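PDB 4N0H: glutamyl-tRNA(Gln) amidotransferase subunit B, mitochondrial from Saccharomyces cerevisiae, which serves as subunit B of a mitochondrial amidotransferase assembly and carries a domain of the GatB/GatE catalytic family. Local coordinates for residues 21-26 with 207-212; 89-94 with 101-106; 141-146 with 167-172. All blocks are in the same frame, centred on the assembly; numbering follows the deposited sequence.

Contact 1. Residues 21-26 with 207-212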
# COMPACT_ATOMS: atom_id res chain seq x y z
N HIS B 21 20.73 12.39 -14.06
CA HIS B 21 20.55 11.31 -13.10
C HIS B 21 21.92 10.83 -12.65
O HIS B 21 22.82 10.61 -13.46
CB HIS B 21 19.75 10.16 -13.71
CG HIS B 21 18.32 10.50 -13.96
ND1 HIS B 21 17.91 11.30 -15.01
CD2 HIS B 21 17.19 10.16 -13.29
CE1 HIS B 21 16.60 11.43 -14.98
NE2 HIS B 21 16.14 10.75 -13.95
N THR B 22 22.06 10.66 -11.34
CA THR B 22 23.34 10.30 -10.76
C THR B 22 23.19 9.16 -9.76
O THR B 22 22.45 9.28 -8.78
CB THR B 22 24.00 11.52 -10.09
OG1 THR B 22 24.61 12.35 -11.08
CG2 THR B 22 25.04 11.08 -9.10
N GLN B 23 23.89 8.06 -10.00
CA GLN B 23 23.90 6.94 -9.07
C GLN B 23 24.69 7.30 -7.83
O GLN B 23 25.85 7.70 -7.92
CB GLN B 23 24.52 5.69 -9.72
CG GLN B 23 23.63 4.99 -10.73
CD GLN B 23 24.18 3.64 -11.16
OE1 GLN B 23 25.40 3.44 -11.24
NE2 GLN B 23 23.29 2.70 -11.43
N LEU B 24 24.06 7.16 -6.67
CA LEU B 24 24.74 7.40 -5.40
C LEU B 24 25.60 6.20 -5.02
O LEU B 24 25.21 5.06 -5.25
CB LEU B 24 23.73 7.70 -4.29
CG LEU B 24 22.86 8.95 -4.48
CD1 LEU B 24 22.08 9.26 -3.22
CD2 LEU B 24 23.72 10.15 -4.89
N ASN B 25 26.76 6.46 -4.43
CA ASN B 25 27.60 5.36 -3.96
C ASN B 25 27.44 5.12 -2.46
O ASN B 25 28.41 5.05 -1.71
CB ASN B 25 29.07 5.54 -4.36
CG ASN B 25 29.61 6.91 -4.03
OD1 ASN B 25 30.45 7.45 -4.75
ND2 ASN B 25 29.13 7.50 -2.93
N THR B 26 26.19 4.99 -2.03
CA THR B 26 25.89 4.49 -0.69
C THR B 26 26.31 3.03 -0.67
O THR B 26 26.38 2.38 -1.71
CB THR B 26 24.39 4.59 -0.39
OG1 THR B 26 23.66 3.91 -1.41
CG2 THR B 26 23.95 6.05 -0.34
N THR B 207 30.24 4.75 -17.28
CA THR B 207 29.66 3.59 -16.61
C THR B 207 28.15 3.70 -16.44
O THR B 207 27.49 2.73 -16.06
CB THR B 207 30.28 3.38 -15.22
OG1 THR B 207 30.17 4.59 -14.45
CG2 THR B 207 31.73 2.97 -15.34
N GLY B 208 27.60 4.88 -16.69
CA GLY B 208 26.18 5.11 -16.46
C GLY B 208 25.91 5.60 -15.05
O GLY B 208 24.76 5.79 -14.65
N ALA B 209 26.98 5.82 -14.28
CA ALA B 209 26.86 6.38 -12.94
C ALA B 209 26.28 7.79 -13.00
O ALA B 209 25.75 8.30 -12.01
CB ALA B 209 28.21 6.40 -12.26
N MET B 210 26.39 8.42 -14.17
CA MET B 210 25.76 9.71 -14.44
C MET B 210 25.14 9.66 -15.83
O MET B 210 25.74 9.15 -16.77
CB MET B 210 26.78 10.84 -14.33
CG MET B 210 26.25 12.22 -14.68
SD MET B 210 27.44 13.52 -14.29
CE MET B 210 26.78 14.90 -15.22
N ARG B 211 23.92 10.18 -15.95
CA ARG B 211 23.20 10.17 -17.22
C ARG B 211 22.60 11.54 -17.46
O ARG B 211 21.96 12.11 -16.56
CB ARG B 211 22.10 9.10 -17.20
CG ARG B 211 22.58 7.72 -16.77
CD ARG B 211 21.44 6.88 -16.22
NE ARG B 211 21.93 5.77 -15.40
CZ ARG B 211 21.18 5.06 -14.57
NH1 ARG B 211 19.89 5.34 -14.44
NH2 ARG B 211 21.72 4.08 -13.86
N VAL B 212 22.79 12.08 -18.66
CA VAL B 212 22.34 13.43 -18.96
C VAL B 212 21.29 13.48 -20.07
O VAL B 212 21.57 13.13 -21.22
CB VAL B 212 23.53 14.32 -19.36
CG1 VAL B 212 23.05 15.74 -19.66
CG2 VAL B 212 24.59 14.31 -18.28
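An antiparallel strand pair in the large mixed sheet brings His21 and Thr22, at the end of strand 14-23, against Met210 and Arg211, at the start of strand 210-218; the two short segments run 4.7 Å apart at an angle of 173°. His21 and Arg211 form a hydrogen-bonded pair, with His21 N to Arg211 O and Arg211 N to His21 O both at 2.8 Å. The ladder is extended by Gln23 N, 2.7 Å from Ala209 O. Thr22 and Met210 make the non-hydrogen-bonded pair between them, where Thr22 OG1 rests 4.0 Å from Met210 CG on the face covered by helix 181-197.

On the other face the Arg211 chain, extended from CG to NE, turns back toward the loop that precedes its strand. NE donates to a lone pair of Gly208 O at 2.9 Å, the acceptor tilted 23° from the guanidinium plane. This bond and a salt bridge from NH2 to Asp143 together restrict the guanidinium, which stands beside the Gln23 amide with the planes 59° apart. Gln23 NE2 and Arg211 NH2 lie 3.2 Å apart, but both are donors and do not bond to each other; their closeness is consistent with the shared acceptor Asp143 OD1. The arrangement is that of a regular antiparallel ladder starting just after a turn, with a carboxylate bridging polar side chains of adjacent strands.

Contact 2. Residues 89-94 with 101-106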
# COMPACT_ATOMS: atom_id res chain seq x y z
N ASP B 89 6.62 9.02 -4.43
CA ASP B 89 5.40 8.67 -5.15
C ASP B 89 5.67 7.50 -6.08
O ASP B 89 6.81 7.24 -6.45
CB ASP B 89 4.89 9.86 -5.96
CG ASP B 89 4.95 11.16 -5.18
OD1 ASP B 89 5.77 12.04 -5.53
OD2 ASP B 89 4.17 11.30 -4.20
N ARG B 90 4.61 6.79 -6.46
CA ARG B 90 4.71 5.66 -7.37
C ARG B 90 4.44 6.09 -8.81
O ARG B 90 3.38 6.65 -9.11
CB ARG B 90 3.74 4.56 -6.97
CG ARG B 90 3.96 4.04 -5.56
CD ARG B 90 2.97 2.95 -5.20
NE ARG B 90 3.26 2.38 -3.89
CZ ARG B 90 2.50 1.46 -3.30
NH1 ARG B 90 1.42 1.00 -3.91
NH2 ARG B 90 2.83 0.99 -2.10
N LYS B 91 5.40 5.84 -9.69
CA LYS B 91 5.26 6.11 -11.11
C LYS B 91 5.02 4.78 -11.81
O LYS B 91 5.93 3.96 -11.89
CB LYS B 91 6.53 6.78 -11.64
CG LYS B 91 6.56 7.02 -13.15
CD LYS B 91 7.91 7.60 -13.57
CE LYS B 91 7.95 7.92 -15.05
NZ LYS B 91 9.24 8.57 -15.43
N HIS B 92 3.80 4.57 -12.30
CA HIS B 92 3.37 3.24 -12.75
C HIS B 92 3.62 2.97 -14.24
O HIS B 92 3.23 3.77 -15.10
CB HIS B 92 1.88 3.03 -12.46
CG HIS B 92 1.52 3.05 -11.01
ND1 HIS B 92 1.07 4.19 -10.37
CD2 HIS B 92 1.52 2.07 -10.08
CE1 HIS B 92 0.82 3.90 -9.10
NE2 HIS B 92 1.09 2.63 -8.90
N TYR B 93 4.27 1.84 -14.52
CA TYR B 93 4.33 1.26 -15.87
C TYR B 93 4.91 -0.16 -15.83
O TYR B 93 5.59 -0.53 -14.88
CB TYR B 93 5.13 2.14 -16.84
CG TYR B 93 6.59 2.32 -16.48
CD1 TYR B 93 7.00 3.31 -15.61
CD2 TYR B 93 7.56 1.50 -17.05
CE1 TYR B 93 8.34 3.48 -15.29
CE2 TYR B 93 8.89 1.65 -16.74
CZ TYR B 93 9.28 2.65 -15.86
OH TYR B 93 10.61 2.80 -15.55
N PHE B 94 4.62 -0.95 -16.86
CA PHE B 94 5.12 -2.32 -16.93
C PHE B 94 6.40 -2.39 -17.76
O PHE B 94 6.47 -1.82 -18.85
CB PHE B 94 4.08 -3.25 -17.54
CG PHE B 94 2.83 -3.42 -16.71
CD1 PHE B 94 1.67 -2.74 -17.04
CD2 PHE B 94 2.83 -4.26 -15.62
CE1 PHE B 94 0.52 -2.90 -16.28
CE2 PHE B 94 1.68 -4.42 -14.85
CZ PHE B 94 0.53 -3.74 -15.18
N GLY B 101 6.39 -2.86 -10.82
CA GLY B 101 5.38 -2.37 -11.73
C GLY B 101 5.23 -0.87 -11.55
O GLY B 101 4.35 -0.23 -12.12
N TYR B 102 6.12 -0.31 -10.73
CA TYR B 102 6.22 1.13 -10.57
C TYR B 102 7.60 1.50 -10.04
O TYR B 102 8.31 0.66 -9.48
CB TYR B 102 5.12 1.68 -9.65
CG TYR B 102 5.07 1.09 -8.26
CD1 TYR B 102 5.92 1.55 -7.25
CD2 TYR B 102 4.16 0.09 -7.93
CE1 TYR B 102 5.87 1.02 -5.96
CE2 TYR B 102 4.10 -0.44 -6.65
CZ TYR B 102 4.95 0.03 -5.67
OH TYR B 102 4.89 -0.50 -4.41
N GLN B 103 7.97 2.76 -10.24
CA GLN B 103 9.22 3.29 -9.71
C GLN B 103 8.88 4.26 -8.58
O GLN B 103 7.95 5.05 -8.70
CB GLN B 103 9.98 4.03 -10.81
CG GLN B 103 11.23 4.75 -10.33
CD GLN B 103 11.73 5.79 -11.32
OE1 GLN B 103 12.94 5.97 -11.48
NE2 GLN B 103 10.81 6.47 -11.98
N LEU B 104 9.63 4.20 -7.49
CA LEU B 104 9.51 5.19 -6.42
C LEU B 104 10.38 6.40 -6.74
O LEU B 104 11.58 6.27 -7.03
CB LEU B 104 9.89 4.59 -5.07
CG LEU B 104 8.83 3.65 -4.49
CD1 LEU B 104 9.39 2.87 -3.30
CD2 LEU B 104 7.60 4.46 -4.07
N THR B 105 9.77 7.57 -6.69
CA THR B 105 10.42 8.82 -7.08
C THR B 105 9.71 9.97 -6.39
O THR B 105 8.58 9.83 -5.96
CB THR B 105 10.39 9.03 -8.61
OG1 THR B 105 11.06 10.25 -8.95
CG2 THR B 105 8.95 9.09 -9.12
N GLN B 106 10.37 11.11 -6.28
CA GLN B 106 9.78 12.26 -5.60
C GLN B 106 9.15 13.23 -6.59
O GLN B 106 9.71 14.29 -6.87
CB GLN B 106 10.82 12.97 -4.75
CG GLN B 106 11.53 12.05 -3.78
CD GLN B 106 12.35 12.82 -2.77
OE1 GLN B 106 13.33 13.47 -3.12
NE2 GLN B 106 11.92 12.78 -1.51
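Arg90 lays its aliphatic chain across one face of the Tyr102 ring. CD stands 3.6 Å from the ring centroid and 15° off the normal, a CH-pi contact displaced somewhat toward the rim. The chain is extended from CG to NE, and the guanidinium lies nearly parallel to the ring, planes 12° apart, with Tyr102 OH over the centre of the guanidinium face, 3.3 Å from Arg90 CZ. The angles at NE and NH2 are too poor for hydrogen bonds to this hydroxyl. The N-H groups are used elsewhere: NE makes a salt bridge with Asp288, while NH1 and NH2 bond to polar side chains of another protein chain.

On the same face His92 CD2 touches Tyr102 CB at 3.6 Å, and the two rings meet obliquely; a basic side chain of another protein chain also packs on Tyr102. Both ring nitrogens of His92 have partners outside the hairpin, ND1 with the backbone carbonyls of Tyr283 and Arg284, NE2 with a polar side chain of another protein chain.

The backbones form a twisted antiparallel ladder, the strand directions 147° apart. Asp89 N reaches Thr105 O at 2.6 Å, and Lys91 N reaches Gln103 O at 2.8 Å, each pair completed by the reciprocal bond. Past the strand end, Tyr93 N meets Gly101 O at 3.2 Å. On the opposite face Lys91 and Gln103 lie side by side. With CD over the ring, the Tyr102 hydroxyl over the guanidinium face and the N-H groups of Arg90 bonded to a carboxylate and another protein, the chemistry is consistent with a guanidinium whose rotation is restricted where another protein chain meets the hairpin.

Contact 3. Residues 141-146 with 167-172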
# COMPACT_ATOMS: atom_id res chain seq x y z
N GLU B 141 15.38 9.03 -6.24
CA GLU B 141 14.55 8.00 -6.87
C GLU B 141 15.26 6.67 -7.08
O GLU B 141 16.49 6.60 -7.03
CB GLU B 141 13.96 8.51 -8.19
CG GLU B 141 14.99 8.86 -9.23
CD GLU B 141 14.36 9.45 -10.48
OE1 GLU B 141 14.90 9.23 -11.58
OE2 GLU B 141 13.33 10.13 -10.35
N GLN B 142 14.47 5.63 -7.33
CA GLN B 142 14.99 4.28 -7.56
C GLN B 142 15.53 4.11 -8.96
O GLN B 142 14.92 4.58 -9.92
CB GLN B 142 13.87 3.25 -7.39
CG GLN B 142 13.51 2.88 -5.98
CD GLN B 142 12.41 1.83 -5.94
OE1 GLN B 142 11.44 1.91 -6.70
NE2 GLN B 142 12.58 0.83 -5.08
N ASP B 143 16.65 3.41 -9.08
CA ASP B 143 17.11 2.95 -10.39
C ASP B 143 16.35 1.67 -10.73
O ASP B 143 15.81 0.99 -9.85
CB ASP B 143 18.62 2.69 -10.38
CG ASP B 143 19.25 2.85 -11.77
OD1 ASP B 143 20.49 2.87 -11.86
OD2 ASP B 143 18.50 2.97 -12.76
N THR B 144 16.31 1.34 -12.02
CA THR B 144 15.67 0.12 -12.48
C THR B 144 16.72 -0.94 -12.75
O THR B 144 17.92 -0.67 -12.67
CB THR B 144 14.88 0.36 -13.78
OG1 THR B 144 15.78 0.80 -14.80
CG2 THR B 144 13.81 1.42 -13.57
N GLY B 145 16.28 -2.15 -13.08
CA GLY B 145 17.20 -3.22 -13.42
C GLY B 145 17.83 -3.00 -14.78
O GLY B 145 17.57 -2.00 -15.45
N LYS B 146 18.67 -3.95 -15.20
CA LYS B 146 19.31 -3.87 -16.50
C LYS B 146 18.76 -4.94 -17.45
O LYS B 146 18.57 -6.09 -17.06
CB LYS B 146 20.83 -4.02 -16.36
N VAL B 167 18.84 0.68 -6.74
CA VAL B 167 20.02 1.50 -6.49
C VAL B 167 19.58 2.97 -6.37
O VAL B 167 18.72 3.41 -7.13
CB VAL B 167 21.06 1.33 -7.63
CG1 VAL B 167 22.10 2.46 -7.65
CG2 VAL B 167 21.74 -0.04 -7.53
N PRO B 168 20.15 3.72 -5.41
CA PRO B 168 19.70 5.10 -5.24
C PRO B 168 20.20 6.04 -6.33
O PRO B 168 21.36 5.96 -6.73
CB PRO B 168 20.31 5.52 -3.89
CG PRO B 168 20.93 4.29 -3.31
CD PRO B 168 21.20 3.36 -4.44
N LEU B 169 19.32 6.91 -6.81
CA LEU B 169 19.67 7.95 -7.76
C LEU B 169 19.28 9.30 -7.19
O LEU B 169 18.34 9.40 -6.40
CB LEU B 169 18.91 7.75 -9.08
CG LEU B 169 19.05 6.43 -9.84
CD1 LEU B 169 18.10 6.39 -11.03
CD2 LEU B 169 20.47 6.27 -10.30
N ILE B 170 20.00 10.34 -7.60
CA ILE B 170 19.50 11.70 -7.44
C ILE B 170 19.33 12.32 -8.82
O ILE B 170 20.24 12.29 -9.64
CB ILE B 170 20.43 12.58 -6.59
CG1 ILE B 170 20.38 12.14 -5.13
CG2 ILE B 170 20.02 14.03 -6.70
CD1 ILE B 170 21.12 13.08 -4.19
N GLU B 171 18.14 12.84 -9.09
CA GLU B 171 17.90 13.55 -10.33
C GLU B 171 17.99 15.04 -10.07
O GLU B 171 17.29 15.57 -9.20
CB GLU B 171 16.53 13.21 -10.93
CG GLU B 171 16.24 13.97 -12.22
CD GLU B 171 14.83 13.74 -12.74
OE1 GLU B 171 14.38 14.52 -13.61
OE2 GLU B 171 14.17 12.78 -12.29
N LEU B 172 18.85 15.71 -10.82
CA LEU B 172 18.98 17.16 -10.74
C LEU B 172 18.42 17.80 -12.00
O LEU B 172 18.83 17.46 -13.11
CB LEU B 172 20.45 17.56 -10.54
CG LEU B 172 20.78 19.05 -10.48
CD1 LEU B 172 21.83 19.31 -9.41
CD2 LEU B 172 21.27 19.55 -11.83
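Two first torsions set the side chains of this strand pair: Glu141 places CG between its backbone N and carbonyl carbon (chi1 62°), while Glu171 swings CG opposite its own N (chi1 178°). Both chains are extended beyond CG, and the carboxylates converge, their planes steeply inclined to each other. Glu141 OE2 and Glu171 OE2 are two acceptors 3.4 Å apart with no hydrogen bond between them; the polar partner of Glu141 OE2 is Thr105 OG1.

The backbones form an antiparallel ladder. Glu141 N bonds to Leu169 O at 3.0 Å, and Leu169 N returns to Glu141 O at 2.9 Å. Asp143 N adds a bond to Val167 O at 2.8 Å. The Leu169 side chain crosses that of Asp143: CD1 packs 3.6 Å from Asp143 CA, and CD2 sits 3.7 Å from Asp143 OD1. Asp143 OD2 accepts from Thr144 N at 2.8 Å, on the anti side but 32° out of the carboxylate plane; OD1 has its partners on strands 14-23 and 210-218.

The pair joins strands 130-142 and 168-174 in the mixed sheet. Glu141, Leu169 and Glu171 face side chains of strand 14-23, including His21 and Gln23, while Ile170 turns to the other side and packs on helix 65-78.

From the N terminus, strand 14-23 comes first, and its end pairs with residues 207-212 to close contact 1 across 180 intervening residues. Both other contacts form within that span. Contact 2 closes a short hairpin with six residues between its segments; contact 3 follows in series, closing a 20-residue excursion, so none of the loops cross. All three belong to one mixed sheet. Strands 102-120 and 130-142 connect contacts 2 and 3, notably through Leu104 O with Gln142 N, and strands 14-23 and 168-174 connect contacts 3 and 1. Contacts 1 and 2 do not touch, their nearest atoms being about 6 Å apart.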